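Local atomic coordinates of xylooligosaccharide oxidase (Myceliophthora thermophila, PDB entry 5L6G), a protein that oxidises the C1 hydroxyl of xylooligosaccharides and other sugars to lactones with bicovalently bound FAD, reducing molecular oxygen to hydrogen peroxide. Residues Asn54-Tyr59 / Ala452-Asp457; Val371-Tyr376 / Gly419-Asp424; Tyr411-Arg416 / Gly431-Phe436. One frame throughout, in Å; residues are numbered along the deposited sequence.

Contact 1 of 3, residues Asn54-Tyr59 / Ala452-Asp457; sequences NDRLPY and ADPGLD. With XYP (beta-D-xylopyranose), chain I.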
loop_
_atom_site.group_PDB
_atom_site.type_symbol
_atom_site.label_atom_id
_atom_site.label_comp_id
_atom_site.label_asym_id
_atom_site.label_seq_id
_atom_site.Cartn_x
_atom_site.Cartn_y
_atom_site.Cartn_z
ATOM N N ASN A 54 2.829 1.339 -13.572
ATOM C CA ASN A 54 3.632 0.261 -14.109
ATOM C C ASN A 54 3.481 0.220 -15.616
ATOM O O ASN A 54 2.475 -0.265 -16.123
ATOM C CB ASN A 54 3.226 -1.086 -13.504
ATOM C CG ASN A 54 4.239 -2.195 -13.803
ATOM O OD1 ASN A 54 5.122 -2.066 -14.672
ATOM N ND2 ASN A 54 4.105 -3.291 -13.092
ATOM N N ASP A 55 4.491 0.717 -16.322
ATOM C CA ASP A 55 4.479 0.733 -17.785
ATOM C C ASP A 55 4.433 -0.637 -18.430
ATOM O O ASP A 55 4.212 -0.741 -19.629
ATOM C CB ASP A 55 5.696 1.476 -18.330
ATOM C CG ASP A 55 5.577 2.960 -18.176
ATOM O OD1 ASP A 55 4.480 3.489 -18.449
ATOM O OD2 ASP A 55 6.577 3.581 -17.776
ATOM N N ARG A 56 4.673 -1.680 -17.646
ATOM C CA ARG A 56 4.515 -3.043 -18.150
ATOM C C ARG A 56 3.044 -3.370 -18.412
ATOM O O ARG A 56 2.757 -4.275 -19.184
ATOM C CB ARG A 56 5.063 -4.041 -17.151
ATOM C CG ARG A 56 5.234 -5.447 -17.684
ATOM C CD ARG A 56 5.907 -6.336 -16.639
ATOM N NE ARG A 56 5.101 -6.587 -15.458
ATOM C CZ ARG A 56 4.061 -7.422 -15.413
ATOM N NH1 ARG A 56 3.656 -8.072 -16.505
ATOM N NH2 ARG A 56 3.403 -7.601 -14.274
ATOM N N LEU A 57 2.134 -2.636 -17.762
ATOM C CA LEU A 57 0.728 -2.974 -17.712
ATOM C C LEU A 57 -0.216 -1.811 -18.058
ATOM O O LEU A 57 -1.052 -1.394 -17.235
ATOM C CB LEU A 57 0.398 -3.535 -16.331
ATOM C CG LEU A 57 1.070 -4.857 -15.976
ATOM C CD1 LEU A 57 0.764 -5.188 -14.519
ATOM C CD2 LEU A 57 0.664 -5.998 -16.925
ATOM N N PRO A 58 -0.111 -1.297 -19.296
ATOM C CA PRO A 58 -1.066 -0.337 -19.743
ATOM C C PRO A 58 -2.373 -1.047 -20.045
ATOM O O PRO A 58 -2.361 -2.208 -20.494
ATOM C CB PRO A 58 -0.448 0.192 -21.025
ATOM C CG PRO A 58 0.273 -0.996 -21.584
ATOM C CD PRO A 58 0.806 -1.712 -20.379
ATOM N N TYR A 59 -3.479 -0.369 -19.760
ATOM C CA TYR A 59 -4.786 -0.806 -20.202
ATOM C C TYR A 59 -5.507 0.362 -20.814
ATOM O O TYR A 59 -5.252 1.510 -20.470
ATOM C CB TYR A 59 -5.591 -1.390 -19.049
ATOM C CG TYR A 59 -4.971 -2.650 -18.511
ATOM C CD1 TYR A 59 -4.919 -3.804 -19.290
ATOM C CD2 TYR A 59 -4.381 -2.680 -17.239
ATOM C CE1 TYR A 59 -4.349 -4.964 -18.820
ATOM C CE2 TYR A 59 -3.792 -3.828 -16.759
ATOM C CZ TYR A 59 -3.781 -4.962 -17.549
ATOM O OH TYR A 59 -3.213 -6.089 -17.080
ATOM N N ALA A 452 0.373 -5.207 -5.423
ATOM C CA ALA A 452 -0.483 -6.121 -6.151
ATOM C C ALA A 452 0.306 -6.935 -7.159
ATOM O O ALA A 452 1.062 -6.386 -7.940
ATOM C CB ALA A 452 -1.588 -5.360 -6.848
ATOM N N ASP A 453 0.119 -8.243 -7.106
ATOM C CA ASP A 453 0.892 -9.179 -7.908
ATOM C C ASP A 453 -0.069 -9.877 -8.871
ATOM O O ASP A 453 -0.752 -10.815 -8.493
ATOM C CB ASP A 453 1.558 -10.170 -6.953
ATOM C CG ASP A 453 2.265 -11.304 -7.665
ATOM O OD1 ASP A 453 2.230 -11.362 -8.916
ATOM O OD2 ASP A 453 2.826 -12.146 -6.946
ATOM N N PRO A 454 -0.102 -9.440 -10.137
ATOM C CA PRO A 454 -1.050 -10.044 -11.083
ATOM C C PRO A 454 -0.661 -11.449 -11.517
ATOM O O PRO A 454 -1.370 -12.051 -12.324
ATOM C CB PRO A 454 -1.026 -9.076 -12.266
ATOM C CG PRO A 454 0.326 -8.441 -12.200
ATOM C CD PRO A 454 0.698 -8.371 -10.751
ATOM N N GLY A 455 0.441 -11.979 -10.988
ATOM C CA GLY A 455 0.821 -13.377 -11.226
ATOM C C GLY A 455 -0.097 -14.357 -10.510
ATOM O O GLY A 455 -0.153 -15.532 -10.872
ATOM N N LEU A 456 -0.809 -13.888 -9.490
ATOM C CA LEU A 456 -1.725 -14.741 -8.722
ATOM C C LEU A 456 -3.045 -14.823 -9.462
ATOM O O LEU A 456 -3.585 -13.792 -9.867
ATOM C CB LEU A 456 -1.991 -14.151 -7.341
ATOM C CG LEU A 456 -0.771 -13.723 -6.533
ATOM C CD1 LEU A 456 -1.203 -12.852 -5.371
ATOM C CD2 LEU A 456 0.049 -14.933 -6.060
ATOM N N ASP A 457 -3.586 -16.030 -9.602
ATOM C CA ASP A 457 -4.947 -16.151 -10.127
ATOM C C ASP A 457 -5.950 -15.629 -9.101
ATOM O O ASP A 457 -5.611 -15.388 -7.932
ATOM C CB ASP A 457 -5.288 -17.560 -10.670
ATOM C CG ASP A 457 -5.422 -18.641 -9.599
ATOM O OD1 ASP A 457 -5.884 -18.394 -8.458
ATOM O OD2 ASP A 457 -5.108 -19.804 -9.959
HETATM O O1 XYP I . 1.282 -9.422 -15.798
HETATM C C1 XYP I . 1.380 -10.723 -15.265
HETATM C C2 XYP I . 1.804 -11.679 -16.380
HETATM C C3 XYP I . 1.974 -13.058 -15.792
HETATM C C4 XYP I . 3.005 -12.982 -14.684
HETATM C C5 XYP I . 2.593 -11.960 -13.648
HETATM O O2 XYP I . 0.842 -11.707 -17.452
HETATM O O3 XYP I . 2.441 -13.976 -16.777
HETATM O O4 XYP I . 3.126 -14.281 -14.113
HETATM O O5 XYP I . 2.375 -10.686 -14.257
#
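Pro-454 puts its ring against two neighbouring side chains, Leu-57 and Arg-56, and CG is the atom that touches both. Leu-57 meets it with a methyl, CD1 lying 4.0 Å from Pro-454 CG, a loose apolar contact in which the two groups cross obliquely. Arg-56 approaches with NH2, 3.8 Å from the same Pro-454 CG and near the guanidinium plane, so the proline borders the edge of that group. Leu-57 CG lies over one guanidinium face, 3.9 Å above the plane. Extended as far as CD, the Arg-56 chain bends at chi3 (67°), which turns its tip toward a bound xylopyranose (XYP, chain I). Arg-56 NH1 donates to O1 of this sugar over 2.8 Å and at 157°, Arg-56 NH2 reaches the same O1 at 3.2 Å, and a weak bond runs from NH2 to O5. Gly-455 CA closes on C5 of the sugar at 3.3 Å. Each loop is shaped by an Asx turn, with Asn-54 OD1 accepting from Arg-56 N and Asp-453 OD1 from Gly-455 N. Arg-56 NE is hydrogen-bonded to the backbone carbonyl of Phe-342. No hydrogen bond joins the two loops directly, and they bury just 72 Å² between them. The chemistry is thus that of a shallow surface sugar site, distinct from the experimentally defined substrate site: one arginine grips the anomeric oxygen while leucine, proline and glycine supply apolar surface.

Contact 2 of 3, residues Val371-Tyr376 / Gly419-Asp424; sequences VRRSWY and GPYPDD. With XYP (beta-D-xylopyranose), chain H.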
loop_
_atom_site.group_PDB
_atom_site.type_symbol
_atom_site.label_atom_id
_atom_site.label_comp_id
_atom_site.label_asym_id
_atom_site.label_seq_id
_atom_site.Cartn_x
_atom_site.Cartn_y
_atom_site.Cartn_z
ATOM N N VAL A 371 20.874 -11.724 -11.031
ATOM C CA VAL A 371 19.870 -11.241 -11.963
ATOM C C VAL A 371 20.290 -9.886 -12.521
ATOM O O VAL A 371 20.608 -8.961 -11.755
ATOM C CB VAL A 371 18.490 -11.092 -11.296
ATOM C CG1 VAL A 371 17.523 -10.420 -12.251
ATOM C CG2 VAL A 371 17.970 -12.442 -10.835
ATOM N N ARG A 372 20.272 -9.769 -13.841
ATOM C CA ARG A 372 20.871 -8.610 -14.512
ATOM C C ARG A 372 19.847 -7.490 -14.736
ATOM O O ARG A 372 19.836 -6.829 -15.779
ATOM C CB ARG A 372 21.561 -9.039 -15.812
ATOM C CG ARG A 372 22.676 -10.040 -15.565
ATOM C CD ARG A 372 23.210 -10.669 -16.836
ATOM N NE ARG A 372 24.102 -11.765 -16.494
ATOM C CZ ARG A 372 25.433 -11.764 -16.600
ATOM N NH1 ARG A 372 26.109 -10.704 -17.073
ATOM N NH2 ARG A 372 26.104 -12.852 -16.220
ATOM N N ARG A 373 19.028 -7.268 -13.714
ATOM C CA ARG A 373 18.067 -6.183 -13.673
ATOM C C ARG A 373 18.081 -5.532 -12.302
ATOM O O ARG A 373 18.542 -6.122 -11.326
ATOM C CB ARG A 373 16.662 -6.723 -13.934
ATOM C CG ARG A 373 16.501 -7.358 -15.296
ATOM C CD ARG A 373 15.037 -7.710 -15.525
ATOM N NE ARG A 373 14.528 -8.717 -14.591
ATOM C CZ ARG A 373 14.667 -10.035 -14.729
ATOM N NH1 ARG A 373 15.365 -10.558 -15.759
ATOM N NH2 ARG A 373 14.138 -10.856 -13.818
ATOM N N SER A 374 17.547 -4.321 -12.231
ATOM C CA SER A 374 17.439 -3.576 -10.975
ATOM C C SER A 374 16.340 -4.104 -10.052
ATOM O O SER A 374 15.186 -3.628 -10.088
ATOM C CB SER A 374 17.151 -2.104 -11.263
ATOM O OG SER A 374 18.184 -1.511 -12.002
ATOM N N TRP A 375 16.704 -4.997 -9.152
ATOM C CA TRP A 375 15.764 -5.542 -8.218
ATOM C C TRP A 375 16.081 -5.056 -6.797
ATOM O O TRP A 375 17.194 -4.619 -6.521
ATOM C CB TRP A 375 15.762 -7.061 -8.290
ATOM C CG TRP A 375 17.054 -7.664 -7.864
ATOM C CD1 TRP A 375 18.100 -7.995 -8.662
ATOM C CD2 TRP A 375 17.451 -7.973 -6.529
ATOM N NE1 TRP A 375 19.122 -8.499 -7.916
ATOM C CE2 TRP A 375 18.747 -8.496 -6.597
ATOM C CE3 TRP A 375 16.829 -7.860 -5.277
ATOM C CZ2 TRP A 375 19.437 -8.922 -5.462
ATOM C CZ3 TRP A 375 17.498 -8.262 -4.172
ATOM C CH2 TRP A 375 18.790 -8.798 -4.259
ATOM N N TYR A 376 15.075 -5.077 -5.930
ATOM C CA TYR A 376 15.309 -4.903 -4.494
ATOM C C TYR A 376 14.334 -5.742 -3.705
ATOM O O TYR A 376 13.310 -6.197 -4.236
ATOM C CB TYR A 376 15.243 -3.429 -4.046
ATOM C CG TYR A 376 13.898 -2.724 -4.178
ATOM C CD1 TYR A 376 12.877 -2.934 -3.237
ATOM C CD2 TYR A 376 13.664 -1.810 -5.202
ATOM C CE1 TYR A 376 11.655 -2.275 -3.338
ATOM C CE2 TYR A 376 12.437 -1.138 -5.296
ATOM C CZ TYR A 376 11.443 -1.392 -4.359
ATOM O OH TYR A 376 10.214 -0.759 -4.434
ATOM N N GLY A 419 13.586 -0.476 -19.973
ATOM C CA GLY A 419 13.356 -1.155 -21.242
ATOM C C GLY A 419 12.388 -2.276 -20.946
ATOM O O GLY A 419 11.994 -2.469 -19.785
ATOM N N PRO A 420 12.013 -3.027 -21.983
ATOM C CA PRO A 420 10.911 -3.933 -21.815
ATOM C C PRO A 420 11.211 -5.028 -20.784
ATOM O O PRO A 420 12.331 -5.522 -20.677
ATOM C CB PRO A 420 10.663 -4.488 -23.230
ATOM C CG PRO A 420 11.895 -4.224 -23.996
ATOM C CD PRO A 420 12.583 -3.056 -23.343
ATOM N N TYR A 421 10.194 -5.377 -20.017
ATOM C CA TYR A 421 10.345 -6.405 -19.011
ATOM C C TYR A 421 10.383 -7.752 -19.751
ATOM O O TYR A 421 9.542 -8.012 -20.602
ATOM C CB TYR A 421 9.207 -6.360 -18.009
ATOM C CG TYR A 421 9.456 -7.305 -16.878
ATOM C CD1 TYR A 421 10.269 -6.942 -15.817
ATOM C CD2 TYR A 421 8.913 -8.575 -16.891
ATOM C CE1 TYR A 421 10.529 -7.820 -14.783
ATOM C CE2 TYR A 421 9.153 -9.460 -15.875
ATOM C CZ TYR A 421 9.986 -9.090 -14.837
ATOM O OH TYR A 421 10.214 -9.986 -13.847
ATOM N N PRO A 422 11.377 -8.592 -19.451
ATOM C CA PRO A 422 11.490 -9.879 -20.158
ATOM C C PRO A 422 10.407 -10.868 -19.726
ATOM O O PRO A 422 10.078 -10.948 -18.559
ATOM C CB PRO A 422 12.858 -10.376 -19.738
ATOM C CG PRO A 422 13.047 -9.792 -18.377
ATOM C CD PRO A 422 12.416 -8.440 -18.422
ATOM N N ASP A 423 9.865 -11.632 -20.670
ATOM C CA ASP A 423 8.709 -12.473 -20.360
ATOM C C ASP A 423 9.043 -13.709 -19.545
ATOM O O ASP A 423 8.135 -14.341 -18.966
ATOM C CB ASP A 423 7.966 -12.818 -21.654
ATOM C CG ASP A 423 7.521 -11.583 -22.365
ATOM O OD1 ASP A 423 6.540 -10.975 -21.908
ATOM O OD2 ASP A 423 8.210 -11.162 -23.322
ATOM N N ASP A 424 10.331 -14.025 -19.469
ATOM C CA ASP A 424 10.821 -15.075 -18.594
ATOM C C ASP A 424 11.198 -14.539 -17.213
ATOM O O ASP A 424 11.641 -15.312 -16.349
ATOM C CB ASP A 424 12.046 -15.728 -19.220
ATOM C CG ASP A 424 13.226 -14.774 -19.338
ATOM O OD1 ASP A 424 13.141 -13.714 -19.991
ATOM O OD2 ASP A 424 14.256 -15.084 -18.762
HETATM O O1 XYP H . 7.528 0.072 0.263
HETATM C C1 XYP H . 7.779 1.096 -0.697
HETATM C C2 XYP H . 9.093 1.795 -0.352
HETATM C C3 XYP H . 9.510 2.759 -1.455
HETATM C C4 XYP H . 9.517 2.046 -2.804
HETATM C C5 XYP H . 8.174 1.350 -3.061
HETATM O O2 XYP H . 8.901 2.509 0.869
HETATM O O3 XYP H . 10.775 3.369 -1.144
HETATM O O4 XYP H . 9.712 2.996 -3.858
HETATM O O5 XYP H . 7.812 0.494 -1.982
HETATM O O HOH W 1 15.318 -13.206 -17.074
#
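Arg-373 leans across Pro-422 and Tyr-421, and its chain can be followed atom by atom. From CB, which is directed toward residues 419-424, CG carries on in an extended path to Arg-373 CD, which lies 4.0 Å from Pro-422 CD. A bend at chi3 (-64°) then swings the guanidinium aside. Arg-373 NE passes Tyr-421 CE1 at 4.1 Å, but its principal partner is the carboxylate of Asp-415, with which it forms a salt bridge. CZ lies between two apolar groups: Val-371 CG1 is 3.7 Å above one face, centred on the group, and Pro-422 CG covers the opposite face nearer to Arg-373 NH1, which it approaches to 3.6 Å. At the tip the two nitrogens diverge. Arg-373 NH2 heads toward Tyr-421 OH, yet 4.0 Å is a contact and not a bond, and that hydroxyl is hydrogen-bonded to Asp-415. Arg-373 NH1 donates over 3.0 Å to a water O. That water O in turn donates to Asp-424 OD2 over 2.7 Å, bridging charges that do not meet directly. The tyrosine ring runs at about a right angle to the arginine chain, the guanidinium and ring planes being 67° apart, and Pro-422 CD rests on one ring face toward its rim. A leucine in place of Arg-373 would probably deprive Asp-415 of its charged mate, leave the water bridge to Asp-424 without its donor and uncover the ring of Pro-422. Chemically, this joins the start of strand 374-381 to the loop before helix 426-437: hydrocarbon covers both faces of the guanidinium and limits its rotation, while the carboxylates of Asp-415 and, through the water, Asp-424 probably stabilise its positive charge.

Contact 3 of 3, residues Tyr411-Arg416 / Gly431-Phe436; sequences YELYDR and GWVHAF. With XYP (beta-D-xylopyranose), chain H.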
loop_
_atom_site.group_PDB
_atom_site.type_symbol
_atom_site.label_atom_id
_atom_site.label_comp_id
_atom_site.label_asym_id
_atom_site.label_seq_id
_atom_site.Cartn_x
_atom_site.Cartn_y
_atom_site.Cartn_z
ATOM N N TYR A 411 6.994 -7.777 3.323
ATOM C CA TYR A 411 8.005 -7.773 2.290
ATOM C C TYR A 411 7.495 -7.157 1.005
ATOM O O TYR A 411 6.342 -7.389 0.611
ATOM C CB TYR A 411 8.418 -9.187 1.938
ATOM C CG TYR A 411 8.894 -10.079 3.059
ATOM C CD1 TYR A 411 7.999 -10.601 3.992
ATOM C CD2 TYR A 411 10.217 -10.455 3.147
ATOM C CE1 TYR A 411 8.398 -11.478 4.975
ATOM C CE2 TYR A 411 10.641 -11.335 4.129
ATOM C CZ TYR A 411 9.731 -11.849 5.040
ATOM O OH TYR A 411 10.134 -12.715 6.024
ATOM N N GLU A 412 8.381 -6.409 0.352
ATOM C CA GLU A 412 8.187 -5.982 -1.005
ATOM C C GLU A 412 9.358 -6.546 -1.810
ATOM O O GLU A 412 10.515 -6.331 -1.444
ATOM C CB GLU A 412 8.180 -4.461 -1.134
ATOM C CG GLU A 412 7.822 -4.000 -2.540
ATOM C CD GLU A 412 7.864 -2.492 -2.713
ATOM O OE1 GLU A 412 8.335 -1.769 -1.789
ATOM O OE2 GLU A 412 7.446 -2.036 -3.800
ATOM N N LEU A 413 9.039 -7.263 -2.884
ATOM C CA LEU A 413 10.032 -7.762 -3.822
ATOM C C LEU A 413 9.764 -7.094 -5.155
ATOM O O LEU A 413 8.657 -7.117 -5.652
ATOM C CB LEU A 413 9.985 -9.286 -3.969
ATOM C CG LEU A 413 10.201 -10.186 -2.739
ATOM C CD1 LEU A 413 8.948 -10.306 -1.900
ATOM C CD2 LEU A 413 10.665 -11.578 -3.152
ATOM N N TYR A 414 10.794 -6.488 -5.729
ATOM C CA TYR A 414 10.608 -5.560 -6.838
ATOM C C TYR A 414 11.660 -5.831 -7.881
ATOM O O TYR A 414 12.844 -5.879 -7.572
ATOM C CB TYR A 414 10.738 -4.138 -6.318
ATOM C CG TYR A 414 10.081 -3.055 -7.136
ATOM C CD1 TYR A 414 8.775 -2.660 -6.870
ATOM C CD2 TYR A 414 10.778 -2.364 -8.113
ATOM C CE1 TYR A 414 8.170 -1.642 -7.587
ATOM C CE2 TYR A 414 10.173 -1.334 -8.835
ATOM C CZ TYR A 414 8.868 -0.978 -8.548
ATOM O OH TYR A 414 8.259 0.050 -9.213
ATOM N N ASP A 415 11.235 -5.977 -9.129
ATOM C CA ASP A 415 12.132 -6.402 -10.210
ATOM C C ASP A 415 11.865 -5.479 -11.399
ATOM O O ASP A 415 10.860 -5.623 -12.085
ATOM C CB ASP A 415 11.859 -7.876 -10.523
ATOM C CG ASP A 415 12.613 -8.394 -11.727
ATOM O OD1 ASP A 415 13.553 -7.705 -12.231
ATOM O OD2 ASP A 415 12.251 -9.527 -12.181
ATOM N N ARG A 416 12.754 -4.512 -11.598
ATOM C CA ARG A 416 12.516 -3.372 -12.484
ATOM C C ARG A 416 13.439 -3.463 -13.686
ATOM O O ARG A 416 14.623 -3.758 -13.524
ATOM C CB ARG A 416 12.797 -2.065 -11.741
ATOM C CG ARG A 416 12.686 -0.819 -12.598
ATOM C CD ARG A 416 13.046 0.426 -11.807
ATOM N NE ARG A 416 12.862 1.637 -12.605
ATOM C CZ ARG A 416 13.139 2.865 -12.170
ATOM N NH1 ARG A 416 13.640 3.064 -10.954
ATOM N NH2 ARG A 416 12.956 3.901 -12.971
ATOM N N GLY A 431 10.386 -17.676 -7.832
ATOM C CA GLY A 431 11.230 -18.660 -7.203
ATOM C C GLY A 431 11.616 -18.208 -5.802
ATOM O O GLY A 431 11.707 -19.019 -4.880
ATOM N N TRP A 432 11.826 -16.909 -5.642
ATOM C CA TRP A 432 12.218 -16.382 -4.342
ATOM C C TRP A 432 11.083 -16.571 -3.346
ATOM O O TRP A 432 11.307 -17.008 -2.219
ATOM C CB TRP A 432 12.582 -14.898 -4.425
ATOM C CG TRP A 432 13.613 -14.505 -3.422
ATOM C CD1 TRP A 432 14.013 -15.215 -2.347
ATOM C CD2 TRP A 432 14.377 -13.300 -3.420
ATOM N NE1 TRP A 432 15.012 -14.539 -1.667
ATOM C CE2 TRP A 432 15.249 -13.356 -2.313
ATOM C CE3 TRP A 432 14.425 -12.191 -4.259
ATOM C CZ2 TRP A 432 16.154 -12.340 -2.024
ATOM C CZ3 TRP A 432 15.317 -11.176 -3.962
ATOM C CH2 TRP A 432 16.171 -11.258 -2.862
ATOM N N VAL A 433 9.852 -16.284 -3.773
ATOM C CA VAL A 433 8.714 -16.461 -2.880
ATOM C C VAL A 433 8.536 -17.939 -2.492
ATOM O O VAL A 433 8.294 -18.256 -1.322
ATOM C CB VAL A 433 7.428 -15.839 -3.461
ATOM C CG1 VAL A 433 6.214 -16.272 -2.679
ATOM C CG2 VAL A 433 7.543 -14.327 -3.419
ATOM N N HIS A 434 8.717 -18.829 -3.459
ATOM C CA HIS A 434 8.692 -20.267 -3.196
ATOM C C HIS A 434 9.674 -20.699 -2.097
ATOM O O HIS A 434 9.382 -21.600 -1.331
ATOM C CB HIS A 434 8.990 -21.041 -4.461
ATOM C CG HIS A 434 8.720 -22.510 -4.350
ATOM N ND1 HIS A 434 7.463 -23.047 -4.525
ATOM C CD2 HIS A 434 9.550 -23.558 -4.129
ATOM C CE1 HIS A 434 7.525 -24.362 -4.393
ATOM N NE2 HIS A 434 8.780 -24.698 -4.156
ATOM N N ALA A 435 10.830 -20.046 -2.016
ATOM C CA ALA A 435 11.806 -20.350 -0.970
ATOM C C ALA A 435 11.236 -20.061 0.421
ATOM O O ALA A 435 11.619 -20.715 1.394
ATOM C CB ALA A 435 13.107 -19.567 -1.178
ATOM N N PHE A 436 10.342 -19.085 0.530
ATOM C CA PHE A 436 9.669 -18.810 1.803
ATOM C C PHE A 436 8.528 -19.794 2.030
ATOM O O PHE A 436 8.436 -20.452 3.074
ATOM C CB PHE A 436 9.079 -17.385 1.860
ATOM C CG PHE A 436 10.089 -16.259 1.850
ATOM C CD1 PHE A 436 10.635 -15.796 0.661
ATOM C CD2 PHE A 436 10.421 -15.594 3.033
ATOM C CE1 PHE A 436 11.499 -14.727 0.644
ATOM C CE2 PHE A 436 11.287 -14.521 3.027
ATOM C CZ PHE A 436 11.837 -14.085 1.840
HETATM O O1 XYP H . 7.528 0.072 0.263
HETATM C C1 XYP H . 7.779 1.096 -0.697
HETATM C C2 XYP H . 9.093 1.795 -0.352
HETATM C C3 XYP H . 9.510 2.759 -1.455
HETATM C C4 XYP H . 9.517 2.046 -2.804
HETATM C C5 XYP H . 8.174 1.350 -3.061
HETATM O O2 XYP H . 8.901 2.509 0.869
HETATM O O3 XYP H . 10.775 3.369 -1.144
HETATM O O4 XYP H . 9.712 2.996 -3.858
HETATM O O5 XYP H . 7.812 0.494 -1.982
#
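Leu-413 is the bump that strand 411-416 offers to helix 431-436, and the branch that does the touching is CD2. With chi2 at 80°, CD2 is the methyl roughly anti to CA and reaches farthest from the strand. It settles in a shallow hollow between two successive helical residues: on one side Trp-432, whose CB and CE3 both lie 4.0 Å from Leu-413 CD2, on the other Val-433 CG2 at 4.2 Å. The indole is met obliquely. Two residues back along the strand Tyr-411 makes the second bump, facing Phe-436 one helical turn beyond Trp-432. Their CE2 atoms come within 3.4 Å, a tight approach, and Phe-436 CE2 also lies 3.7 Å from Tyr-411 OH. The centroids are 5.0 Å apart and the planes stand at 75°, an oblique pairing. Tyr-411 OH, carried past the phenylalanine, is hydrogen-bonded to Thr-349. The axes of segments 411-416 and 431-436 run nearly antiparallel (157°), 11.0 Å apart at closest approach, a spacing filled by these five buried side chains. Trp-432 also meets the rings of Tyr-363, Trp-364 and Trp-375. Glu-412, between the two bumps, points away from the helix toward a bound xylopyranose; it is an experimentally identified substrate-binding residue, although the modelled position of OE1 there is doubtful because it clashes with the sugar. In chemical terms, Leu-413 and Tyr-411 bind the strand to the helix by apolar contact, with no hydrogen bond across, while Glu-412, on the other face, carries its carboxylate to the sugar.

How the contacts relate
Contacts 2 and 3 each draw one segment from the eight-stranded antiparallel sheet, where strands 374-381 and 409-417 are neighbours; their centres lie about 13 Å apart. Their segments interleave along the chain in the order 371-376, 411-416, 419-424, 431-436. Contact 1 spans them both, bringing loop 54-59 of the FAD-binding region to loop 452-457 of the berberine-like region. Its centre lies about 14 Å from that of contact 2, which it touches where Arg-56 CD packs on Tyr-421 CB (3.6 Å), and about 15 Å from that of contact 3, without touching. Glu-412 and Tyr-376 of neighbouring strands both reach the substrate-site xylose, whereas contact 1 holds a separate sugar.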